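Local coordinates for autophagy-related protein 9 (Schizosaccharomyces pombe, PDB 7D0I), which moves phospholipids between the two membrane leaflets as a homotrimeric scramblase and supplies membrane for the growing autophagosome, at residues T454-T458 against I479-Y483; H488-P494 against F563-L569; V216-T220 against I435-F439. The protein carries 1 engineered substitution. One frame throughout, in Å; residues are numbered along the deposited sequence.

Contact 1 (T454-T458 against I479-Y483); sequences TRRYT and INDSY
Tyr483 sits between the side chains of Arg456 and Tyr457, which lie on opposite sides of its ring. Arg456 takes one face. Arg456 CZ stands 4.6 Å from the centroid of the Tyr483 ring and almost on the ring normal, a cation-pi contact. The guanidinium does not lie flat on the ring: the two planes are 45° apart, and NH1 is the atom over the centre. The arginine gets there by a bend at chi2 (-83°), which turns the chain across the tyrosine. Arg456 CD lies 3.6 Å from Tyr483 OH, and Arg456 NH1 also makes a weak hydrogen bond to Arg455 O. The other side of the ring meets Tyr457. The two rings are tilted by 29° and displaced along each other, with little overlap; the centroids are 4.9 Å apart. The two tyrosines point in opposite directions as they pass. The Tyr457 ring reaches Ile479 as well, with Tyr457 CD2 3.9 Å from Ile479 CG2. The Tyr457 hydroxyl meets Ser482 OG near the ring plane. That hydrogen bond is modelled too short for its length to be trusted. Strand 455-457 pairs antiparallel with strand 600-602. Arg455 bonds Tyr600 O through NH2 and has a cation-pi contact with the Tyr602 ring. Tyr457 also packs edge-to-face on Phe465, and touches Thr576 of helix 565-576. The turn 480-483 joins helix 472-480 to helix 483-489, and Thr560 of a neighbouring subunit packs on Arg456 and Tyr483.

Contact 2 (H488-P494 against F563-L569); sequences HYVSQFP and FAPEKAL
Gln492 holds the start of helix 565-576 by its side-chain amide. Gln492 OE1 accepts from Ala564 N at 3.1 Å, and the N-H points almost straight at it (174°), from a donor tilted out of the carbonyl plane. A bend at chi2 (-65°) folds the glutamine, so CB and CG lie against Pro565 and Ala568 while the amide reaches the residue at the N-cap. The NE2 end stands at the edge of the Phe563 ring. Pro494 covers one face of that ring, with Pro494 CG 3.9 Å from the Phe563 centroid, a CH-pi contact. Phe493 brings CZ to 3.4 Å from Pro565 CB. Tyr489 packs against the next turn of helix 565-576, at Ala568 and Leu569. Leu569 CD1 lies over one face of the Tyr489 ring, 4.1 Å from the centroid, while Pro565 O and Ala568 CB sit at its edge. Further out, Ser491 OG and Ser491 N both bond His488 O and hold the turn that carries Gln492. Phe596 meets the Tyr489 ring edge-to-face, and Thr299 of a third subunit packs on Phe493 and Pro565. The end of helix 483-489 and the turn after it pack on the N-terminus of helix 565-576, whose N-cap residue is Ala564. This joins segments, probably on the cytoplasmic side, that lead into transmembrane helix 496-520 and out of transmembrane helix 538-555.

Contact 3 (V216-T220 against I435-F439); sequences VIGFT and IHNFF
Val216 O takes two hydrogen bonds from Thr220, whose side chain also meets helix 427-447. Thr220 N is the usual helical donor. Thr220 OG1 adds a second bond at 2.7 Å to Val216 O, and the two come from opposite faces of the carbonyl plane. The torsion of Thr220 (chi1 -52°) sets OG1 beside its backbone N, where it can turn back along the helix, and sets CG2 anti to the backbone N, toward Ile435 CD1. The hydroxyl is thus satisfied within its own helix, and across the contact it packs only against carbon. Thr220 and Ile435 approach tip to tip: Thr220 OG1 is 3.6 Å from Ile435 CG2, and Thr220 CG2 lies 3.7 Å from Ile435 CD1. The same Ile435 CG2 touches Val216 CG1 at 3.7 Å. Beside this patch, the Phe219 and Phe439 rings meet obliquely, with planes 73° apart and centroids 5.5 Å apart. Phe439 puts CE2 and CZ at the edge of the Phe219 ring, near its plane. Phe219 has CG anti to its backbone N (chi1 -166°), which swings the ring out to this meeting. No hydrogen bond crosses the interface. The segments of transmembrane helix 198-223 and intramembrane helix 427-447 pass nearly at right angles, with axes 11.1 Å apart. Asn437 of the same helix belongs to the pocket of a bound detergent, lauryl maltose neopentyl glycol, and touches helix 603-624. Phe507 of a neighbouring subunit packs on Val216, His436 and Phe439, and Phe512 of that subunit meets Phe219. Ile217 packs on helix 253-289.

Overall arrangement
Along the chain the contacts come in series: contact 3 closes first, then contact 1, then contact 2. The centres of contacts 1 and 2, 1 and 3, and 2 and 3 are about 16, 26 and 39 Å apart. None touches another. Helix 427-447 of contact 3 leads into strand 455-457 of contact 1, and helices 472-480 and 483-489 carry the chain on to contact 2. Helix 565-576 also links the last two. The row runs from the membrane layer into what is probably the cytoplasmic part. Contacts 1 and 3 both touch the second subunit and contact 2 the third, so all three lie beside trimer interfaces.

Contact 1 (T454-T458 against I479-Y483)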
# COMPACT_ATOMS: atom_id res chain seq x y z
N THR A 454 -36.26 21.07 -7.28
CA THR A 454 -35.41 20.05 -7.88
C THR A 454 -34.43 20.71 -8.83
O THR A 454 -34.84 21.34 -9.81
CB THR A 454 -36.26 19.02 -8.62
OG1 THR A 454 -36.93 18.19 -7.68
CG2 THR A 454 -35.38 18.16 -9.50
N ARG A 455 -33.15 20.59 -8.54
CA ARG A 455 -32.11 21.23 -9.33
C ARG A 455 -31.47 20.23 -10.27
O ARG A 455 -31.31 19.05 -9.94
CB ARG A 455 -31.06 21.86 -8.42
CG ARG A 455 -31.62 22.93 -7.51
CD ARG A 455 -30.60 23.37 -6.48
NE ARG A 455 -29.72 24.42 -6.99
CZ ARG A 455 -29.88 25.70 -6.71
NH1 ARG A 455 -30.87 26.09 -5.93
NH2 ARG A 455 -29.04 26.60 -7.20
N ARG A 456 -31.10 20.72 -11.44
CA ARG A 456 -30.45 19.93 -12.48
C ARG A 456 -29.38 20.80 -13.13
O ARG A 456 -29.40 22.02 -13.01
CB ARG A 456 -31.45 19.44 -13.52
CG ARG A 456 -32.48 18.47 -13.00
CD ARG A 456 -31.94 17.07 -12.96
NE ARG A 456 -32.87 16.13 -12.35
CZ ARG A 456 -32.83 15.78 -11.07
NH1 ARG A 456 -31.92 16.29 -10.26
NH2 ARG A 456 -33.72 14.91 -10.60
N TYR A 457 -28.45 20.16 -13.82
CA TYR A 457 -27.43 20.91 -14.54
C TYR A 457 -28.01 21.49 -15.82
O TYR A 457 -28.76 20.82 -16.53
CB TYR A 457 -26.24 20.01 -14.88
CG TYR A 457 -25.50 19.47 -13.69
CD1 TYR A 457 -24.71 20.28 -12.91
CD2 TYR A 457 -25.58 18.13 -13.37
CE1 TYR A 457 -24.03 19.77 -11.83
CE2 TYR A 457 -24.90 17.62 -12.29
CZ TYR A 457 -24.14 18.45 -11.53
OH TYR A 457 -23.47 17.93 -10.46
N THR A 458 -27.66 22.73 -16.10
CA THR A 458 -28.11 23.36 -17.33
C THR A 458 -27.47 22.66 -18.53
O THR A 458 -26.41 22.06 -18.41
CB THR A 458 -27.75 24.84 -17.34
OG1 THR A 458 -26.33 24.98 -17.35
CG2 THR A 458 -28.30 25.50 -16.11
N ILE A 479 -22.69 11.73 -14.21
CA ILE A 479 -23.41 12.94 -13.87
C ILE A 479 -24.57 12.65 -12.94
O ILE A 479 -24.81 13.39 -11.99
CB ILE A 479 -23.87 13.67 -15.15
CG1 ILE A 479 -22.71 14.47 -15.73
CG2 ILE A 479 -25.02 14.59 -14.86
CD1 ILE A 479 -21.97 15.32 -14.74
N ASN A 480 -25.30 11.56 -13.18
CA ASN A 480 -26.35 11.16 -12.24
C ASN A 480 -25.77 10.81 -10.88
O ASN A 480 -26.40 11.07 -9.86
CB ASN A 480 -27.14 9.98 -12.80
CG ASN A 480 -27.96 10.35 -14.00
OD1 ASN A 480 -28.36 11.50 -14.16
ND2 ASN A 480 -28.22 9.38 -14.86
N ASP A 481 -24.58 10.22 -10.85
CA ASP A 481 -23.95 9.92 -9.58
C ASP A 481 -23.38 11.15 -8.89
O ASP A 481 -22.68 11.01 -7.90
CB ASP A 481 -22.84 8.89 -9.78
CG ASP A 481 -23.36 7.47 -9.82
OD1 ASP A 481 -24.40 7.19 -9.19
OD2 ASP A 481 -22.72 6.62 -10.48
N SER A 482 -23.67 12.34 -9.39
CA SER A 482 -23.17 13.58 -8.82
C SER A 482 -24.25 14.46 -8.24
O SER A 482 -23.93 15.46 -7.59
CB SER A 482 -22.42 14.39 -9.88
OG SER A 482 -22.63 15.77 -9.68
N TYR A 483 -25.53 14.14 -8.45
CA TYR A 483 -26.59 15.00 -7.97
C TYR A 483 -26.71 14.95 -6.45
O TYR A 483 -27.06 15.95 -5.83
CB TYR A 483 -27.91 14.63 -8.61
CG TYR A 483 -28.07 15.16 -10.01
CD1 TYR A 483 -28.00 16.51 -10.27
CD2 TYR A 483 -28.29 14.31 -11.07
CE1 TYR A 483 -28.15 16.99 -11.53
CE2 TYR A 483 -28.44 14.79 -12.33
CZ TYR A 483 -28.37 16.13 -12.56
OH TYR A 483 -28.52 16.61 -13.83

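Contact 2 (H488-P494 against F563-L569)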
# COMPACT_ATOMS: atom_id res chain seq x y z
N HIS A 488 -25.97 18.09 -1.65
CA HIS A 488 -25.30 18.27 -0.37
C HIS A 488 -24.51 19.57 -0.35
O HIS A 488 -24.61 20.35 0.61
CB HIS A 488 -24.40 17.09 -0.09
CG HIS A 488 -23.74 17.13 1.25
ND1 HIS A 488 -24.41 17.54 2.38
CD2 HIS A 488 -22.49 16.81 1.64
CE1 HIS A 488 -23.59 17.48 3.42
NE2 HIS A 488 -22.42 17.04 2.99
N TYR A 489 -23.74 19.83 -1.40
CA TYR A 489 -22.87 21.00 -1.41
C TYR A 489 -23.67 22.29 -1.31
O TYR A 489 -23.31 23.19 -0.55
CB TYR A 489 -22.02 21.02 -2.68
CG TYR A 489 -21.36 22.35 -2.92
CD1 TYR A 489 -20.30 22.76 -2.15
CD2 TYR A 489 -21.80 23.20 -3.91
CE1 TYR A 489 -19.70 23.97 -2.35
CE2 TYR A 489 -21.21 24.41 -4.12
CZ TYR A 489 -20.16 24.78 -3.34
OH TYR A 489 -19.56 26.00 -3.54
N VAL A 490 -24.75 22.41 -2.08
CA VAL A 490 -25.44 23.70 -2.13
C VAL A 490 -26.13 24.02 -0.82
O VAL A 490 -26.68 25.11 -0.65
CB VAL A 490 -26.44 23.75 -3.30
CG1 VAL A 490 -25.72 23.67 -4.61
CG2 VAL A 490 -27.44 22.64 -3.16
N SER A 491 -26.12 23.09 0.13
CA SER A 491 -26.78 23.30 1.41
C SER A 491 -25.81 23.67 2.52
O SER A 491 -26.25 23.94 3.64
CB SER A 491 -27.55 22.05 1.81
OG SER A 491 -26.67 21.04 2.25
N GLN A 492 -24.51 23.69 2.25
CA GLN A 492 -23.51 23.98 3.27
C GLN A 492 -23.33 25.46 3.52
O GLN A 492 -22.35 25.84 4.17
CB GLN A 492 -22.17 23.38 2.88
CG GLN A 492 -22.21 21.91 2.57
CD GLN A 492 -22.57 21.08 3.77
OE1 GLN A 492 -21.70 20.68 4.53
NE2 GLN A 492 -23.85 20.82 3.94
N PHE A 493 -24.24 26.30 3.05
CA PHE A 493 -24.11 27.75 3.17
C PHE A 493 -25.35 28.32 3.84
O PHE A 493 -26.17 28.99 3.20
CB PHE A 493 -23.89 28.40 1.81
CG PHE A 493 -22.59 28.03 1.18
CD1 PHE A 493 -21.52 28.88 1.24
CD2 PHE A 493 -22.44 26.82 0.54
CE1 PHE A 493 -20.33 28.53 0.67
CE2 PHE A 493 -21.26 26.47 -0.02
CZ PHE A 493 -20.20 27.33 0.04
N PRO A 494 -25.52 28.08 5.14
CA PRO A 494 -26.69 28.61 5.84
C PRO A 494 -26.50 30.07 6.21
O PRO A 494 -25.40 30.62 6.14
CB PRO A 494 -26.76 27.72 7.08
CG PRO A 494 -25.35 27.42 7.37
CD PRO A 494 -24.64 27.33 6.04
N PHE A 563 -21.04 21.86 9.09
CA PHE A 563 -21.01 22.44 7.76
C PHE A 563 -19.57 22.54 7.28
O PHE A 563 -18.73 23.13 7.95
CB PHE A 563 -21.66 23.82 7.76
CG PHE A 563 -23.11 23.79 8.13
CD1 PHE A 563 -23.97 22.92 7.50
CD2 PHE A 563 -23.60 24.63 9.10
CE1 PHE A 563 -25.30 22.89 7.84
CE2 PHE A 563 -24.93 24.60 9.44
CZ PHE A 563 -25.78 23.72 8.80
N ALA A 564 -19.30 21.95 6.11
CA ALA A 564 -17.96 21.97 5.53
C ALA A 564 -18.09 22.10 4.03
O ALA A 564 -18.12 21.10 3.30
CB ALA A 564 -17.18 20.71 5.91
N PRO A 565 -18.17 23.33 3.52
CA PRO A 565 -18.37 23.51 2.08
C PRO A 565 -17.22 23.03 1.22
O PRO A 565 -17.47 22.57 0.10
CB PRO A 565 -18.58 25.02 1.94
CG PRO A 565 -18.01 25.60 3.17
CD PRO A 565 -18.23 24.61 4.24
N GLU A 566 -15.98 23.09 1.70
CA GLU A 566 -14.86 22.76 0.83
C GLU A 566 -14.80 21.27 0.52
O GLU A 566 -14.54 20.87 -0.62
CB GLU A 566 -13.55 23.22 1.45
CG GLU A 566 -12.41 23.27 0.45
CD GLU A 566 -11.12 22.72 1.01
OE1 GLU A 566 -11.14 22.15 2.11
OE2 GLU A 566 -10.08 22.87 0.33
N LYS A 567 -15.04 20.42 1.52
CA LYS A 567 -14.98 18.99 1.22
C LYS A 567 -16.23 18.52 0.49
O LYS A 567 -16.15 17.57 -0.29
CB LYS A 567 -14.76 18.18 2.50
CG LYS A 567 -15.75 18.44 3.59
CD LYS A 567 -15.47 17.55 4.79
CE LYS A 567 -15.66 16.08 4.45
NZ LYS A 567 -17.06 15.77 4.05
N ALA A 568 -17.36 19.18 0.69
CA ALA A 568 -18.52 18.92 -0.16
C ALA A 568 -18.22 19.28 -1.60
O ALA A 568 -18.57 18.53 -2.52
CB ALA A 568 -19.73 19.70 0.35
N LEU A 569 -17.56 20.41 -1.82
CA LEU A 569 -17.21 20.80 -3.18
C LEU A 569 -16.22 19.83 -3.80
O LEU A 569 -16.32 19.51 -4.98
CB LEU A 569 -16.64 22.21 -3.19
CG LEU A 569 -16.32 22.77 -4.57
CD1 LEU A 569 -17.53 22.70 -5.47
CD2 LEU A 569 -15.84 24.18 -4.45

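Contact 3 (V216-T220 against I435-F439)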
# COMPACT_ATOMS: atom_id res chain seq x y z
N VAL A 216 -50.77 15.78 -27.18
CA VAL A 216 -50.70 17.21 -26.90
C VAL A 216 -51.44 17.98 -27.98
O VAL A 216 -52.26 18.87 -27.69
CB VAL A 216 -49.23 17.66 -26.79
CG1 VAL A 216 -49.16 19.17 -26.76
CG2 VAL A 216 -48.61 17.09 -25.54
N ILE A 217 -51.21 17.63 -29.25
CA ILE A 217 -51.86 18.33 -30.35
C ILE A 217 -53.37 18.20 -30.27
O ILE A 217 -54.11 19.19 -30.32
CB ILE A 217 -51.32 17.82 -31.70
CG1 ILE A 217 -49.88 18.27 -31.90
CG2 ILE A 217 -52.20 18.29 -32.84
CD1 ILE A 217 -49.25 17.72 -33.16
N GLY A 218 -53.86 16.96 -30.13
CA GLY A 218 -55.29 16.73 -30.11
C GLY A 218 -55.98 17.37 -28.92
O GLY A 218 -57.04 17.97 -29.05
N PHE A 219 -55.38 17.25 -27.74
CA PHE A 219 -55.99 17.82 -26.55
C PHE A 219 -56.00 19.34 -26.61
O PHE A 219 -56.96 19.98 -26.17
CB PHE A 219 -55.26 17.33 -25.30
CG PHE A 219 -55.99 17.60 -24.03
CD1 PHE A 219 -55.55 18.56 -23.15
CD2 PHE A 219 -57.13 16.88 -23.71
CE1 PHE A 219 -56.21 18.80 -21.98
CE2 PHE A 219 -57.81 17.13 -22.54
CZ PHE A 219 -57.35 18.09 -21.67
N THR A 220 -54.94 19.95 -27.15
CA THR A 220 -54.92 21.40 -27.26
C THR A 220 -55.93 21.89 -28.29
O THR A 220 -56.56 22.93 -28.10
CB THR A 220 -53.52 21.89 -27.61
OG1 THR A 220 -52.58 21.33 -26.69
CG2 THR A 220 -53.45 23.39 -27.52
N ILE A 435 -46.50 24.37 -24.13
CA ILE A 435 -47.73 23.62 -23.88
C ILE A 435 -47.41 22.26 -23.27
O ILE A 435 -48.05 21.84 -22.29
CB ILE A 435 -48.54 23.47 -25.18
CG1 ILE A 435 -49.23 24.79 -25.52
CG2 ILE A 435 -49.56 22.37 -25.05
CD1 ILE A 435 -50.04 24.72 -26.78
N HIS A 436 -46.43 21.55 -23.83
CA HIS A 436 -46.06 20.24 -23.32
C HIS A 436 -45.57 20.34 -21.89
O HIS A 436 -45.96 19.53 -21.03
CB HIS A 436 -44.98 19.63 -24.21
CG HIS A 436 -44.43 18.33 -23.69
ND1 HIS A 436 -43.53 18.27 -22.66
CD2 HIS A 436 -44.67 17.05 -24.06
CE1 HIS A 436 -43.22 17.01 -22.42
NE2 HIS A 436 -43.90 16.25 -23.25
N ASN A 437 -44.72 21.31 -21.60
CA ASN A 437 -44.17 21.43 -20.25
C ASN A 437 -45.24 21.85 -19.26
O ASN A 437 -45.26 21.37 -18.12
CB ASN A 437 -43.00 22.41 -20.25
CG ASN A 437 -41.82 21.88 -21.02
OD1 ASN A 437 -41.24 22.58 -21.85
ND2 ASN A 437 -41.46 20.63 -20.76
N PHE A 438 -46.16 22.73 -19.67
CA PHE A 438 -47.29 23.06 -18.80
C PHE A 438 -48.09 21.81 -18.47
O PHE A 438 -48.30 21.50 -17.29
CB PHE A 438 -48.16 24.11 -19.48
CG PHE A 438 -49.51 24.27 -18.85
CD1 PHE A 438 -49.64 24.71 -17.54
CD2 PHE A 438 -50.66 23.99 -19.57
CE1 PHE A 438 -50.89 24.85 -16.97
CE2 PHE A 438 -51.90 24.13 -19.00
CZ PHE A 438 -52.02 24.56 -17.70
N PHE A 439 -48.53 21.08 -19.49
CA PHE A 439 -49.32 19.88 -19.25
C PHE A 439 -48.58 18.89 -18.35
O PHE A 439 -49.19 18.26 -17.48
CB PHE A 439 -49.70 19.20 -20.56
CG PHE A 439 -50.86 19.83 -21.25
CD1 PHE A 439 -51.49 20.94 -20.72
CD2 PHE A 439 -51.35 19.30 -22.44
CE1 PHE A 439 -52.56 21.52 -21.35
CE2 PHE A 439 -52.42 19.88 -23.07
CZ PHE A 439 -53.03 20.98 -22.53